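Local coordinates for protein separin (Saccharomyces cerevisiae, PDB 5U1T) that cleaves the cohesin subunit MCD1/SCC1 as a caspase-like cysteine protease at the onset of anaphase, and is held inactive by securin for most of the cell cycle, at residues L738-F743 / N768-L773; A759-R764 / K1093-F1098; N1232-W1237 / L1374-D1379. All coordinates share one frame; numbering follows the deposited sequence.

Contact 1: residues L738-F743 / N768-L773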
# COMPACT_ATOMS: atom_id res chain seq x y z
N LEU A 738 -6.80 2.65 4.00
CA LEU A 738 -6.67 4.03 4.47
C LEU A 738 -6.14 4.03 5.90
O LEU A 738 -5.23 4.78 6.25
CB LEU A 738 -8.01 4.77 4.41
CG LEU A 738 -7.97 6.18 5.00
CD1 LEU A 738 -7.28 7.14 4.05
CD2 LEU A 738 -9.34 6.67 5.38
N ASN A 739 -6.75 3.18 6.73
CA ASN A 739 -6.41 3.13 8.14
C ASN A 739 -5.04 2.51 8.35
O ASN A 739 -4.36 2.82 9.31
CB ASN A 739 -7.49 2.37 8.92
CG ASN A 739 -8.76 3.19 9.12
OD1 ASN A 739 -9.61 3.28 8.24
ND2 ASN A 739 -8.90 3.78 10.30
N ILE A 740 -4.63 1.64 7.44
CA ILE A 740 -3.30 1.08 7.47
C ILE A 740 -2.29 2.20 7.24
O ILE A 740 -1.30 2.34 7.98
CB ILE A 740 -3.13 -0.03 6.42
CG1 ILE A 740 -3.87 -1.29 6.88
CG2 ILE A 740 -1.65 -0.29 6.15
CD1 ILE A 740 -3.86 -2.46 5.89
N LYS A 741 -2.56 3.01 6.23
CA LYS A 741 -1.70 4.13 5.88
C LYS A 741 -1.64 5.17 7.01
O LYS A 741 -0.60 5.77 7.22
CB LYS A 741 -2.18 4.78 4.59
CG LYS A 741 -1.14 5.56 3.83
CD LYS A 741 -1.77 6.31 2.69
CE LYS A 741 -0.78 7.21 2.01
NZ LYS A 741 -1.46 8.11 1.06
N ILE A 742 -2.75 5.37 7.72
CA ILE A 742 -2.75 6.34 8.80
C ILE A 742 -1.81 5.87 9.90
O ILE A 742 -0.94 6.63 10.33
CB ILE A 742 -4.15 6.56 9.38
CG1 ILE A 742 -5.02 7.33 8.39
CG2 ILE A 742 -4.06 7.35 10.65
CD1 ILE A 742 -6.47 7.48 8.83
N PHE A 743 -1.95 4.62 10.33
CA PHE A 743 -1.10 4.05 11.37
C PHE A 743 0.38 3.94 10.98
O PHE A 743 1.25 4.02 11.83
CB PHE A 743 -1.61 2.66 11.78
CG PHE A 743 -2.84 2.71 12.64
CD1 PHE A 743 -2.89 3.55 13.74
CD2 PHE A 743 -3.94 1.93 12.34
CE1 PHE A 743 -4.03 3.61 14.54
CE2 PHE A 743 -5.09 1.99 13.13
CZ PHE A 743 -5.14 2.84 14.23
N ASN A 768 -1.35 -5.66 11.68
CA ASN A 768 -2.47 -6.51 12.00
C ASN A 768 -3.64 -6.24 11.07
O ASN A 768 -4.36 -7.16 10.69
CB ASN A 768 -2.87 -6.34 13.47
CG ASN A 768 -1.86 -6.96 14.42
OD1 ASN A 768 -1.02 -7.77 14.02
ND2 ASN A 768 -1.93 -6.58 15.69
N LEU A 769 -3.81 -4.99 10.69
CA LEU A 769 -4.88 -4.65 9.79
C LEU A 769 -4.62 -5.26 8.45
O LEU A 769 -5.53 -5.69 7.78
CB LEU A 769 -4.95 -3.15 9.62
CG LEU A 769 -5.72 -2.37 10.66
CD1 LEU A 769 -5.75 -0.95 10.21
CD2 LEU A 769 -7.12 -2.89 10.79
N ALA A 770 -3.37 -5.34 8.06
CA ALA A 770 -3.02 -5.91 6.78
C ALA A 770 -3.23 -7.39 6.77
O ALA A 770 -3.54 -7.95 5.75
CB ALA A 770 -1.59 -5.56 6.44
N LEU A 771 -3.13 -8.01 7.92
CA LEU A 771 -3.32 -9.42 7.98
C LEU A 771 -4.79 -9.70 7.89
O LEU A 771 -5.19 -10.68 7.31
CB LEU A 771 -2.76 -9.95 9.28
CG LEU A 771 -2.29 -11.38 9.16
CD1 LEU A 771 -1.27 -11.48 8.06
CD2 LEU A 771 -1.69 -11.80 10.47
N SER A 772 -5.60 -8.84 8.45
CA SER A 772 -7.03 -9.01 8.38
C SER A 772 -7.58 -8.63 7.03
O SER A 772 -8.60 -9.13 6.62
CB SER A 772 -7.74 -8.27 9.51
OG SER A 772 -8.20 -7.01 9.10
N LEU A 773 -6.87 -7.76 6.33
CA LEU A 773 -7.28 -7.34 5.00
C LEU A 773 -7.06 -8.46 4.02
O LEU A 773 -7.80 -8.61 3.08
CB LEU A 773 -6.47 -6.14 4.57
CG LEU A 773 -6.91 -5.45 3.30
CD1 LEU A 773 -6.44 -4.03 3.33
CD2 LEU A 773 -6.32 -6.15 2.11
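The ring of F743 meets L769 at its edge. L769 CD1 lies near the ring plane, 4.0 Å from F743 CD2, and the two side chains cross at about a right angle. The same methyl reaches N739 CB. I740, about one turn before F743 on the same helix, makes the main contact with L769. The two side chains run past each other in opposite directions, with I740 CG1 3.5 Å from L769 CB. CG1 of I740 stands beside the backbone N (chi1 -74°) and the chain then runs straight on (chi2 177°), which carries CD1 across to A770 and, about a turn further on, L773. I740 CD1 is 3.9 Å from A770 CB; it also meets L773 CD1. Cutting I740 back to an alanine removes CG1 and CD1, which would probably open a gap facing A770 and take one apolar neighbour from L769 and L773. S791 of helix 782-805 also touches I740. Five of the six touching residues are buried, and the side-chain contacts are apolar. The axes of the two segments approach to 9.7 Å at a crossing angle of -163°. This is an antiparallel helical hairpin formed by the consecutive helices 729-752 and 756-775, with helix 782-805 packed on it.

Contact 2: residues A759-R764 / K1093-F1098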
# COMPACT_ATOMS: atom_id res chain seq x y z
N ALA A 759 5.11 4.46 18.72
CA ALA A 759 5.43 4.21 17.31
C ALA A 759 5.48 2.71 17.00
O ALA A 759 5.05 2.28 15.94
CB ALA A 759 6.74 4.86 16.93
N VAL A 760 6.01 1.93 17.93
CA VAL A 760 6.05 0.47 17.77
C VAL A 760 4.63 -0.06 17.73
O VAL A 760 4.31 -0.91 16.90
CB VAL A 760 6.84 -0.24 18.90
CG1 VAL A 760 6.61 -1.74 18.85
CG2 VAL A 760 8.31 0.06 18.77
N ILE A 761 3.77 0.43 18.62
CA ILE A 761 2.39 -0.03 18.69
C ILE A 761 1.63 0.29 17.41
O ILE A 761 0.94 -0.58 16.88
CB ILE A 761 1.67 0.58 19.89
CG1 ILE A 761 2.35 0.12 21.17
CG2 ILE A 761 0.20 0.18 19.87
CD1 ILE A 761 1.70 0.62 22.44
N ASP A 762 1.77 1.52 16.92
CA ASP A 762 1.13 1.94 15.68
C ASP A 762 1.47 0.98 14.55
O ASP A 762 0.58 0.35 13.97
CB ASP A 762 1.56 3.35 15.30
CG ASP A 762 0.88 4.40 16.14
OD1 ASP A 762 -0.05 4.07 16.91
OD2 ASP A 762 1.26 5.59 16.02
N CYS A 763 2.76 0.90 14.24
CA CYS A 763 3.31 -0.07 13.30
C CYS A 763 2.67 -1.45 13.37
O CYS A 763 2.44 -2.08 12.35
CB CYS A 763 4.81 -0.23 13.54
SG CYS A 763 5.81 0.59 12.34
N ARG A 764 2.42 -1.92 14.59
CA ARG A 764 1.89 -3.26 14.77
C ARG A 764 0.39 -3.33 14.45
O ARG A 764 -0.10 -4.36 14.01
CB ARG A 764 2.16 -3.75 16.20
CG ARG A 764 3.66 -3.88 16.53
CD ARG A 764 4.28 -5.16 15.99
NE ARG A 764 3.49 -6.30 16.43
CZ ARG A 764 2.61 -6.94 15.66
NH1 ARG A 764 1.91 -7.95 16.16
NH2 ARG A 764 2.42 -6.55 14.40
N LYS A 1093 -2.89 -6.52 24.02
CA LYS A 1093 -4.17 -5.94 23.59
C LYS A 1093 -3.95 -4.61 22.85
O LYS A 1093 -4.80 -4.19 22.03
CB LYS A 1093 -5.11 -5.71 24.78
CG LYS A 1093 -5.09 -4.28 25.35
CD LYS A 1093 -6.16 -4.07 26.44
CE LYS A 1093 -6.13 -2.65 27.03
NZ LYS A 1093 -4.80 -2.26 27.60
N ASN A 1094 -2.82 -3.96 23.13
CA ASN A 1094 -2.50 -2.64 22.56
C ASN A 1094 -2.25 -2.70 21.06
O ASN A 1094 -2.51 -1.74 20.33
CB ASN A 1094 -1.27 -2.06 23.25
CG ASN A 1094 -1.57 -1.52 24.65
OD1 ASN A 1094 -1.33 -0.35 24.93
ND2 ASN A 1094 -2.11 -2.37 25.52
N TYR A 1095 -1.77 -3.85 20.60
CA TYR A 1095 -1.47 -4.05 19.20
C TYR A 1095 -2.72 -4.30 18.35
O TYR A 1095 -2.65 -4.28 17.11
CB TYR A 1095 -0.48 -5.20 19.05
CG TYR A 1095 0.82 -4.95 19.77
CD1 TYR A 1095 1.46 -3.73 19.69
CD2 TYR A 1095 1.40 -5.94 20.56
CE1 TYR A 1095 2.66 -3.49 20.35
CE2 TYR A 1095 2.60 -5.71 21.24
CZ TYR A 1095 3.22 -4.49 21.13
OH TYR A 1095 4.41 -4.25 21.80
N ARG A 1096 -3.86 -4.52 18.99
CA ARG A 1096 -5.09 -4.83 18.26
C ARG A 1096 -6.28 -3.93 18.60
O ARG A 1096 -7.44 -4.33 18.43
CB ARG A 1096 -5.48 -6.30 18.48
CG ARG A 1096 -4.98 -7.22 17.38
CD ARG A 1096 -4.78 -8.65 17.89
NE ARG A 1096 -3.81 -9.38 17.06
CZ ARG A 1096 -3.40 -10.63 17.27
NH1 ARG A 1096 -2.51 -11.18 16.45
NH2 ARG A 1096 -3.88 -11.32 18.30
N GLU A 1097 -6.02 -2.70 19.04
CA GLU A 1097 -7.11 -1.77 19.32
C GLU A 1097 -7.02 -0.55 18.39
O GLU A 1097 -6.06 0.23 18.45
CB GLU A 1097 -7.10 -1.38 20.80
CG GLU A 1097 -7.63 -2.52 21.70
CD GLU A 1097 -7.47 -2.26 23.20
OE1 GLU A 1097 -8.32 -2.75 23.99
OE2 GLU A 1097 -6.49 -1.58 23.61
N PHE A 1098 -8.02 -0.40 17.53
CA PHE A 1098 -7.96 0.55 16.41
C PHE A 1098 -8.79 1.83 16.59
O PHE A 1098 -8.35 2.93 16.26
CB PHE A 1098 -8.39 -0.16 15.14
CG PHE A 1098 -7.65 -1.44 14.88
CD1 PHE A 1098 -6.26 -1.47 14.90
CD2 PHE A 1098 -8.32 -2.61 14.60
CE1 PHE A 1098 -5.57 -2.64 14.65
CE2 PHE A 1098 -7.63 -3.79 14.35
CZ PHE A 1098 -6.26 -3.80 14.37
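R764 and Y1095 cross at a slant, the arginine running over one face of the tyrosine ring. Its aliphatic part does the touching: R764 CB is 3.6 Å from Y1095 CD1, and CG is nearly as close. The chain of R764 bends at chi2 (-80°) and chi3 (-53°), which folds NE back over the ring. The guanidinium and ring planes are 36° apart. R764 CZ lies 5.3 Å from the ring centroid, so any cation-pi attraction is weak at most. I761 meets the ring differently, at about a right angle. Its CA sits at the ring edge, in plane, and I761 CG1 is 3.7 Å from Y1095 CE1. Both branches of I761 reach N1094: I761 CG2 is 3.4 Å from N1094 O, and CD1, at the end of the CG1 branch, nears the side-chain oxygen. The loop is also tied to the same helix by a hydrogen bond from N768 to the carbonyl O of Y1095. NE of R764 is hydrogen-bonded to the backbone of another protein chain, probably securin. Y1095 packs on an acidic side chain of that chain. The chemistry implies a division of labour: carbon chains of I761 and R764 seat the tyrosine, while the polar end of the arginine serves the neighbouring protein.

Contact 3: residues N1232-W1237 / L1374-D1379; sequences NIENSW and LSFLKD
The backbone N of S1375 donates to E1234 OE2 at 2.8 Å, with an N-H...O angle of 155°. This joins the last turns of helix 1209-1237 to a type I beta turn, L1374 to L1377, in the C50 peptidase region. The turn lies in the loop between strands 1353-1362 and 1382-1385, which are parallel neighbours in a mixed sheet. The N-H comes from above the carboxylate plane, 72° out of it. The other oxygen, E1234 OE1, takes a bond from S1375 OG. That bond is modelled very short, and its exact length is doubtful at this resolution. OG lies between the backbone N and the carbonyl carbon (chi1 66°), where hydroxyl and amide can serve one carboxylate together. If the hydroxyl bond is real, both oxygens are held and the carboxylate is probably fixed in rotation. K1378 NZ is 6.4 Å from E1234 OE2, too far for a salt bridge, though its charge may still favour the carboxylate form. Within the turn, L1374 O accepts from both L1377 N and K1378 N. The aliphatic part of E1234 is packed too: the side chains of E1234 and L1374 run antiparallel alongside each other, with E1234 CG 3.6 Å from L1374 CD2. F1376 CE2 lies 4.0 Å from E1234 CG. The F1376 ring also meets F1238 edge-to-face. L1374 CB stands over one face of the F1376 ring, 4.1 Å above its plane.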
# COMPACT_ATOMS: atom_id res chain seq x y z
N ASN A 1232 49.55 -9.36 26.61
CA ASN A 1232 49.78 -8.20 25.74
C ASN A 1232 48.97 -7.01 26.19
O ASN A 1232 49.47 -5.90 26.26
CB ASN A 1232 49.42 -8.50 24.28
CG ASN A 1232 50.28 -9.59 23.65
OD1 ASN A 1232 51.35 -9.96 24.17
ND2 ASN A 1232 49.81 -10.11 22.51
N ILE A 1233 47.70 -7.27 26.50
CA ILE A 1233 46.80 -6.21 26.91
C ILE A 1233 47.29 -5.58 28.22
O ILE A 1233 47.43 -4.36 28.28
CB ILE A 1233 45.36 -6.75 27.03
CG1 ILE A 1233 44.76 -6.83 25.62
CG2 ILE A 1233 44.53 -5.87 27.94
CD1 ILE A 1233 43.53 -7.71 25.48
N GLU A 1234 47.58 -6.39 29.23
CA GLU A 1234 48.16 -5.91 30.49
C GLU A 1234 49.36 -5.02 30.31
O GLU A 1234 49.51 -4.00 30.98
CB GLU A 1234 48.58 -7.09 31.37
CG GLU A 1234 47.55 -7.52 32.34
CD GLU A 1234 47.99 -8.72 33.12
OE1 GLU A 1234 49.05 -8.61 33.77
OE2 GLU A 1234 47.30 -9.77 33.08
N ASN A 1235 50.23 -5.43 29.40
CA ASN A 1235 51.54 -4.82 29.26
C ASN A 1235 51.57 -3.75 28.17
O ASN A 1235 52.63 -3.28 27.79
CB ASN A 1235 52.59 -5.91 28.95
CG ASN A 1235 52.71 -6.97 30.08
OD1 ASN A 1235 52.58 -6.65 31.27
ND2 ASN A 1235 52.97 -8.22 29.70
N SER A 1236 50.40 -3.36 27.67
CA SER A 1236 50.33 -2.34 26.64
C SER A 1236 49.33 -1.27 27.01
O SER A 1236 49.65 -0.07 27.02
CB SER A 1236 49.92 -2.94 25.30
OG SER A 1236 51.01 -3.59 24.69
N TRP A 1237 48.13 -1.72 27.28
CA TRP A 1237 47.03 -0.85 27.52
C TRP A 1237 47.04 -0.05 28.79
O TRP A 1237 46.47 1.01 28.82
CB TRP A 1237 45.76 -1.65 27.40
CG TRP A 1237 45.57 -2.17 26.06
CD1 TRP A 1237 46.45 -2.13 25.07
CD2 TRP A 1237 44.42 -2.81 25.54
NE1 TRP A 1237 45.94 -2.71 23.95
CE2 TRP A 1237 44.68 -3.13 24.22
CE3 TRP A 1237 43.18 -3.14 26.07
CZ2 TRP A 1237 43.76 -3.76 23.43
CZ3 TRP A 1237 42.28 -3.77 25.28
CH2 TRP A 1237 42.57 -4.07 23.98
N LEU A 1374 43.00 -10.34 34.32
CA LEU A 1374 44.22 -9.52 34.29
C LEU A 1374 44.91 -9.58 35.67
O LEU A 1374 44.24 -9.64 36.71
CB LEU A 1374 43.89 -8.08 33.90
CG LEU A 1374 43.36 -7.95 32.47
CD1 LEU A 1374 43.18 -6.50 32.05
CD2 LEU A 1374 44.26 -8.69 31.51
N SER A 1375 46.24 -9.59 35.68
CA SER A 1375 46.98 -9.85 36.92
C SER A 1375 46.67 -8.85 38.04
O SER A 1375 46.69 -9.22 39.22
CB SER A 1375 48.48 -9.87 36.65
OG SER A 1375 48.93 -8.59 36.25
N PHE A 1376 46.34 -7.61 37.68
CA PHE A 1376 45.96 -6.63 38.67
C PHE A 1376 44.47 -6.66 39.03
O PHE A 1376 44.02 -5.86 39.83
CB PHE A 1376 46.36 -5.22 38.21
CG PHE A 1376 45.76 -4.79 36.89
CD1 PHE A 1376 44.53 -4.14 36.85
CD2 PHE A 1376 46.44 -4.99 35.69
CE1 PHE A 1376 43.97 -3.71 35.62
CE2 PHE A 1376 45.89 -4.57 34.46
CZ PHE A 1376 44.66 -3.93 34.43
N LEU A 1377 43.71 -7.58 38.44
CA LEU A 1377 42.30 -7.73 38.80
C LEU A 1377 42.00 -9.08 39.45
O LEU A 1377 41.10 -9.18 40.26
CB LEU A 1377 41.39 -7.53 37.58
CG LEU A 1377 41.36 -6.10 37.03
CD1 LEU A 1377 40.30 -5.93 35.96
CD2 LEU A 1377 41.18 -5.09 38.16
N LYS A 1378 42.80 -10.10 39.11
CA LYS A 1378 42.48 -11.49 39.42
C LYS A 1378 42.34 -11.82 40.91
O LYS A 1378 41.72 -12.82 41.27
CB LYS A 1378 43.51 -12.42 38.76
CG LYS A 1378 44.81 -12.57 39.48
CD LYS A 1378 45.84 -13.13 38.52
CE LYS A 1378 47.22 -13.30 39.20
NZ LYS A 1378 48.39 -13.33 38.24
N ASP A 1379 42.89 -10.98 41.78
CA ASP A 1379 42.77 -11.24 43.21
C ASP A 1379 41.74 -10.33 43.89
O ASP A 1379 41.62 -10.34 45.11
CB ASP A 1379 44.14 -11.09 43.89
CG ASP A 1379 45.15 -12.14 43.41
OD1 ASP A 1379 44.76 -13.32 43.24
OD2 ASP A 1379 46.33 -11.79 43.20

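Overall arrangement
Contacts 1 and 2 share helix 756-775 and lie with their centres 11 Å apart. Contact 1 packs that helix on its predecessor, near the centre of the chain. Contact 2 fastens to it a loop more than 300 residues further on. The two touch directly, through N768 with the carbonyl of Y1095 and through L769 with F1098. Contact 1 is buried and purely apolar. Contact 2 is buried as well; more of its residues reach the other protein chain, and it brings in an arginine and a tyrosine. Contact 3 stands apart, its centre about 57 Å from that of contact 1. It is partly buried, and there a carboxylate hydrogen-bonded to a turn replaces hydrocarbon packing as the main link.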